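Local coordinates for protein EscN (Escherichia coli O127:H6, PDB 2OBL) that is a type III secretion system component of the ATP synthase alpha/beta family, represented here by its C-terminal domain with a P-loop-type nucleotide-binding core, at residues T86-I91 and I218-L223; L102-E107 and E114-L119. The protein carries 1 engineered substitution. All coordinates share one frame; numbering follows the deposited sequence.

Interaction 1: T86-I91 and I218-L223; sequences TLLGMI and IYTVLL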
loop_
_atom_site.group_PDB
_atom_site.type_symbol
_atom_site.label_atom_id
_atom_site.label_comp_id
_atom_site.label_asym_id
_atom_site.label_seq_id
_atom_site.Cartn_x
_atom_site.Cartn_y
_atom_site.Cartn_z
ATOM N N THR A 86 3.668 10.317 -3.056
ATOM C CA THR A 86 4.420 10.071 -4.294
ATOM C C THR A 86 4.552 8.571 -4.583
ATOM O O THR A 86 4.354 8.121 -5.722
ATOM C CB THR A 86 5.817 10.718 -4.230
ATOM O OG1 THR A 86 5.668 12.139 -4.127
ATOM C CG2 THR A 86 6.621 10.408 -5.502
ATOM N N LEU A 87 4.875 7.797 -3.546
ATOM C CA LEU A 87 4.942 6.351 -3.682
ATOM C C LEU A 87 3.582 5.759 -4.034
ATOM O O LEU A 87 3.496 4.868 -4.885
ATOM C CB LEU A 87 5.486 5.689 -2.412
ATOM C CG LEU A 87 5.508 4.162 -2.444
ATOM C CD1 LEU A 87 6.428 3.608 -3.547
ATOM C CD2 LEU A 87 5.923 3.605 -1.073
ATOM N N LEU A 88 2.523 6.240 -3.383
ATOM C CA LEU A 88 1.181 5.746 -3.677
ATOM C C LEU A 88 0.834 6.065 -5.133
ATOM O O LEU A 88 0.255 5.250 -5.824
ATOM C CB LEU A 88 0.133 6.381 -2.764
ATOM C CG LEU A 88 0.268 6.080 -1.269
ATOM C CD1 LEU A 88 -0.986 6.476 -0.527
ATOM C CD2 LEU A 88 0.556 4.603 -1.061
ATOM N N GLY A 89 1.182 7.260 -5.581
ATOM C CA GLY A 89 0.973 7.618 -6.985
ATOM C C GLY A 89 1.709 6.685 -7.934
ATOM O O GLY A 89 1.154 6.237 -8.940
ATOM N N MET A 90 2.969 6.399 -7.628
ATOM C CA MET A 90 3.773 5.529 -8.492
ATOM C C MET A 90 3.124 4.166 -8.609
ATOM O O MET A 90 3.090 3.555 -9.682
ATOM C CB MET A 90 5.168 5.359 -7.908
ATOM C CG MET A 90 6.040 6.570 -8.085
ATOM S SD MET A 90 7.646 6.285 -7.324
ATOM C CE MET A 90 8.165 4.787 -8.147
ATOM N N ILE A 91 2.607 3.689 -7.484
ATOM C CA ILE A 91 1.967 2.381 -7.448
ATOM C C ILE A 91 0.693 2.359 -8.297
ATOM O O ILE A 91 0.492 1.444 -9.093
ATOM C CB ILE A 91 1.670 1.911 -5.989
ATOM C CG1 ILE A 91 2.983 1.627 -5.239
ATOM C CG2 ILE A 91 0.819 0.649 -6.043
ATOM C CD1 ILE A 91 2.817 1.457 -3.711
ATOM N N ILE A 218 -3.684 -2.546 -0.328
ATOM C CA ILE A 218 -2.623 -1.811 0.342
ATOM C C ILE A 218 -3.275 -0.867 1.326
ATOM O O ILE A 218 -4.120 -0.056 0.937
ATOM C CB ILE A 218 -1.825 -1.001 -0.674
ATOM C CG1 ILE A 218 -1.000 -1.932 -1.565
ATOM C CG2 ILE A 218 -0.929 0.014 0.010
ATOM C CD1 ILE A 218 -0.348 -1.182 -2.754
ATOM N N TYR A 219 -2.870 -0.973 2.591
ATOM C CA TYR A 219 -3.401 -0.140 3.678
ATOM C C TYR A 219 -2.287 0.729 4.233
ATOM O O TYR A 219 -1.233 0.207 4.619
ATOM C CB TYR A 219 -3.946 -1.037 4.802
ATOM C CG TYR A 219 -4.992 -2.014 4.340
ATOM C CD1 TYR A 219 -6.335 -1.641 4.284
ATOM C CD2 TYR A 219 -4.640 -3.309 3.937
ATOM C CE1 TYR A 219 -7.308 -2.526 3.849
ATOM C CE2 TYR A 219 -5.606 -4.208 3.489
ATOM C CZ TYR A 219 -6.938 -3.809 3.457
ATOM O OH TYR A 219 -7.883 -4.686 3.020
ATOM N N THR A 220 -2.487 2.037 4.285
ATOM C CA THR A 220 -1.429 2.874 4.892
ATOM C C THR A 220 -1.670 3.104 6.374
ATOM O O THR A 220 -2.807 3.212 6.835
ATOM C CB THR A 220 -1.226 4.220 4.194
ATOM O OG1 THR A 220 -2.359 5.056 4.424
ATOM C CG2 THR A 220 -1.014 4.023 2.685
ATOM N N VAL A 221 -0.565 3.182 7.104
ATOM C CA VAL A 221 -0.542 3.446 8.525
ATOM C C VAL A 221 0.314 4.706 8.706
ATOM O O VAL A 221 1.478 4.757 8.278
ATOM C CB VAL A 221 0.078 2.274 9.305
ATOM C CG1 VAL A 221 0.200 2.637 10.809
ATOM C CG2 VAL A 221 -0.752 0.985 9.092
ATOM N N LEU A 222 -0.272 5.720 9.320
ATOM C CA LEU A 222 0.357 7.037 9.384
ATOM C C LEU A 222 1.045 7.117 10.716
ATOM O O LEU A 222 0.409 6.927 11.763
ATOM C CB LEU A 222 -0.687 8.140 9.276
ATOM C CG LEU A 222 -1.548 8.088 8.012
ATOM C CD1 LEU A 222 -2.317 9.406 7.860
ATOM C CD2 LEU A 222 -0.713 7.768 6.754
ATOM N N LEU A 223 2.349 7.366 10.675
ATOM C CA LEU A 223 3.158 7.364 11.880
ATOM C C LEU A 223 3.274 8.771 12.429
ATOM O O LEU A 223 3.498 9.723 11.684
ATOM C CB LEU A 223 4.536 6.774 11.599
ATOM C CG LEU A 223 4.536 5.323 11.120
ATOM C CD1 LEU A 223 5.959 4.866 10.804
ATOM C CD2 LEU A 223 3.876 4.407 12.161
#
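Leu88 and Ile91 of helix 84-94 pack on Ile218 and Thr220 of strand 214-222. The backbones run in roughly opposite directions. They come nearest at Leu88 and Ile218, whose CA atoms are 9.4 Å apart, so side chains alone bridge the gap. Within 86-91 the helix is regular: Met90 N bonds to Thr86 O at 2.9 Å and Ile91 N to Leu87 O at 3.0 Å. No hydrogen bond crosses between the segments.

Two tip-to-tip methyl contacts make the interface, and both are buried. In the first, the forked end of Leu88 meets the methyl of Thr220. Leu88 CD1 lies 4.0 Å from Thr220 CG2, and Leu88 CD2 is almost as close at 4.1 Å, so both branches share the one methyl. Thr220 divides its two branches between different partners. Its OG1 sits between the backbone N and the carbonyl carbon (chi1 69°) and is hydrogen-bonded to Asp167 OD1. CG2 is left to meet the helix, and the buried hydroxyl is satisfied.

In the second contact, Ile91 CG2 is 3.9 Å from Ile218 CD1. The helix offers its short branch here, while the strand offers the end of its long one. The nearly extended second torsion of Ile218 (chi2 171°) carries CD1 out toward the helix. The surface buried is small, 144 Å² in all.

Strand 214-222 is paired in parallel with strands 73-78 and 161-167, an arrangement in keeping with a P-loop NTPase core. Helix 84-94 lies over these three strands. Leu88 and Ile91 also touch Ile76 of strand 73-78 and Met165 of strand 161-167.

Interaction 2: L102-E107 and E114-L119; sequences LALIGE and EFLALL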
loop_
_atom_site.group_PDB
_atom_site.type_symbol
_atom_site.label_atom_id
_atom_site.label_comp_id
_atom_site.label_asym_id
_atom_site.label_seq_id
_atom_site.Cartn_x
_atom_site.Cartn_y
_atom_site.Cartn_z
ATOM N N LEU A 102 -9.672 3.372 -4.706
ATOM C CA LEU A 102 -8.959 4.189 -3.736
ATOM C C LEU A 102 -9.917 4.674 -2.667
ATOM O O LEU A 102 -11.051 5.074 -2.966
ATOM C CB LEU A 102 -8.327 5.391 -4.437
ATOM C CG LEU A 102 -6.942 5.196 -5.043
ATOM C CD1 LEU A 102 -6.669 6.214 -6.124
ATOM C CD2 LEU A 102 -5.889 5.321 -3.944
ATOM N N ALA A 103 -9.477 4.597 -1.417
ATOM C CA ALA A 103 -10.193 5.202 -0.327
ATOM C C ALA A 103 -9.260 6.235 0.260
ATOM O O ALA A 103 -8.203 5.891 0.830
ATOM C CB ALA A 103 -10.591 4.176 0.712
ATOM N N LEU A 104 -9.618 7.502 0.074
ATOM C CA LEU A 104 -8.834 8.611 0.609
ATOM C C LEU A 104 -9.589 9.215 1.784
ATOM O O LEU A 104 -10.573 9.952 1.607
ATOM C CB LEU A 104 -8.589 9.659 -0.474
ATOM C CG LEU A 104 -7.958 9.151 -1.775
ATOM C CD1 LEU A 104 -7.774 10.296 -2.756
ATOM C CD2 LEU A 104 -6.634 8.483 -1.476
ATOM N N ILE A 105 -9.128 8.885 2.982
ATOM C CA ILE A 105 -9.878 9.145 4.201
ATOM C C ILE A 105 -9.175 10.110 5.159
ATOM O O ILE A 105 -8.028 9.895 5.570
ATOM C CB ILE A 105 -10.161 7.809 4.963
ATOM C CG1 ILE A 105 -10.868 6.785 4.038
ATOM C CG2 ILE A 105 -10.918 8.088 6.281
ATOM C CD1 ILE A 105 -11.120 5.420 4.691
ATOM N N GLY A 106 -9.874 11.175 5.521
ATOM C CA GLY A 106 -9.504 11.981 6.686
ATOM C C GLY A 106 -8.511 13.112 6.489
ATOM O O GLY A 106 -8.123 13.772 7.457
ATOM N N GLU A 107 -8.080 13.334 5.251
ATOM C CA GLU A 107 -7.165 14.455 4.974
ATOM C C GLU A 107 -7.946 15.677 4.500
ATOM O O GLU A 107 -9.148 15.597 4.249
ATOM C CB GLU A 107 -6.086 14.077 3.941
ATOM C CG GLU A 107 -5.330 12.777 4.217
ATOM C CD GLU A 107 -4.301 12.875 5.320
ATOM O OE1 GLU A 107 -3.844 14.001 5.632
ATOM O OE2 GLU A 107 -3.937 11.805 5.880
ATOM N N GLU A 114 -3.655 17.156 -4.244
ATOM C CA GLU A 114 -2.242 16.901 -4.517
ATOM C C GLU A 114 -1.976 15.448 -4.908
ATOM O O GLU A 114 -1.127 15.161 -5.763
ATOM C CB GLU A 114 -1.365 17.352 -3.341
ATOM C CG GLU A 114 -1.276 18.881 -3.254
ATOM C CD GLU A 114 -0.502 19.390 -2.046
ATOM O OE1 GLU A 114 0.025 18.567 -1.264
ATOM O OE2 GLU A 114 -0.426 20.625 -1.885
ATOM N N PHE A 115 -2.708 14.525 -4.291
ATOM C CA PHE A 115 -2.626 13.135 -4.697
ATOM C C PHE A 115 -3.263 12.887 -6.055
ATOM O O PHE A 115 -2.682 12.207 -6.902
ATOM C CB PHE A 115 -3.274 12.197 -3.673
ATOM C CG PHE A 115 -3.306 10.768 -4.129
ATOM C CD1 PHE A 115 -2.130 10.026 -4.228
ATOM C CD2 PHE A 115 -4.506 10.173 -4.490
ATOM C CE1 PHE A 115 -2.168 8.705 -4.677
ATOM C CE2 PHE A 115 -4.555 8.871 -4.929
ATOM C CZ PHE A 115 -3.381 8.132 -5.023
ATOM N N LEU A 116 -4.469 13.419 -6.256
ATOM C CA LEU A 116 -5.180 13.200 -7.511
ATOM C C LEU A 116 -4.387 13.726 -8.703
ATOM O O LEU A 116 -4.421 13.164 -9.799
ATOM C CB LEU A 116 -6.576 13.826 -7.462
ATOM C CG LEU A 116 -7.552 13.208 -6.451
ATOM C CD1 LEU A 116 -8.916 13.857 -6.620
ATOM C CD2 LEU A 116 -7.648 11.679 -6.591
ATOM N N ALA A 117 -3.657 14.814 -8.485
ATOM C CA ALA A 117 -2.832 15.378 -9.550
ATOM C C ALA A 117 -1.762 14.408 -10.068
ATOM O O ALA A 117 -1.314 14.537 -11.201
ATOM C CB ALA A 117 -2.205 16.695 -9.087
ATOM N N LEU A 118 -1.364 13.431 -9.252
ATOM C CA LEU A 118 -0.347 12.446 -9.656
ATOM C C LEU A 118 -0.883 11.421 -10.657
ATOM O O LEU A 118 -0.119 10.646 -11.240
ATOM C CB LEU A 118 0.198 11.696 -8.424
ATOM C CG LEU A 118 0.719 12.568 -7.283
ATOM C CD1 LEU A 118 1.097 11.723 -6.085
ATOM C CD2 LEU A 118 1.937 13.382 -7.739
ATOM N N LEU A 119 -2.201 11.382 -10.830
ATOM C CA LEU A 119 -2.798 10.324 -11.640
ATOM C C LEU A 119 -3.241 10.853 -12.992
ATOM O O LEU A 119 -4.138 11.695 -13.058
ATOM C CB LEU A 119 -4.000 9.717 -10.917
ATOM C CG LEU A 119 -3.822 9.335 -9.445
ATOM C CD1 LEU A 119 -5.139 8.755 -8.884
ATOM C CD2 LEU A 119 -2.653 8.374 -9.228
#
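The apolar contacts centre on the Phe115 ring, which meets two leucines of strand 99-105. Leu102 CD1 comes at the ring edge, near its plane, 3.6 Å from Phe115 CE2. Leu102 CD2 is also close, 3.9 Å from Phe115 CZ. Leu104 crosses the phenylalanine side chain at about a right angle, and its CD1 is 3.7 Å from Phe115 CD2. The ring reaches the strand because its CG is anti to the backbone N (chi1 175°).

This is strand-to-helix packing in an alpha/beta core. Strand 99-105 and the parallel strand 127-132 are joined through helix 109-116, a beta-alpha-beta crossover. Leu102 and Leu104 point to this helix. The alternate residues Ala103 and Ile105 pack on helix 138-156.

Two methyl-to-methyl contacts add to the ring contacts. Leu104 CD1 lies 4.1 Å from Leu116 CD2, and Leu102 CD1 lies 4.1 Å from Leu119 CD1.

Hydrogen bonds play no part across the contact, but they shape the 114-119 backbone. Leu118 N bonds to Phe115 O. Leu119 N bonds to Leu116 O at 3.0 Å, closing a type I turn. The turn brings Leu119 back toward the strand, where it also touches Cys92 and Asn93 of helix 84-94.

Overall arrangement
The centres of interactions 1 and 2 are about 10 Å apart, and both rest on the same mixed sheet. Phe115 joins them directly: its CE1 is 3.8 Å from Leu88 CB and equally close to Gly89 N. A second junction lies at the ends of the strands, where Leu222 CD1 is 3.5 Å from Glu107 OE2; that carboxylate also forms a salt bridge with Arg171. Leu88 and Phe115 both touch residues of a sequence consistent with a P-loop (Walker A). Bound imidazole lies about 4 Å from the Leu104 side chain, and the Leu88 side chain is about 6 Å from bound imidazole; it probably comes from the crystallisation liquor.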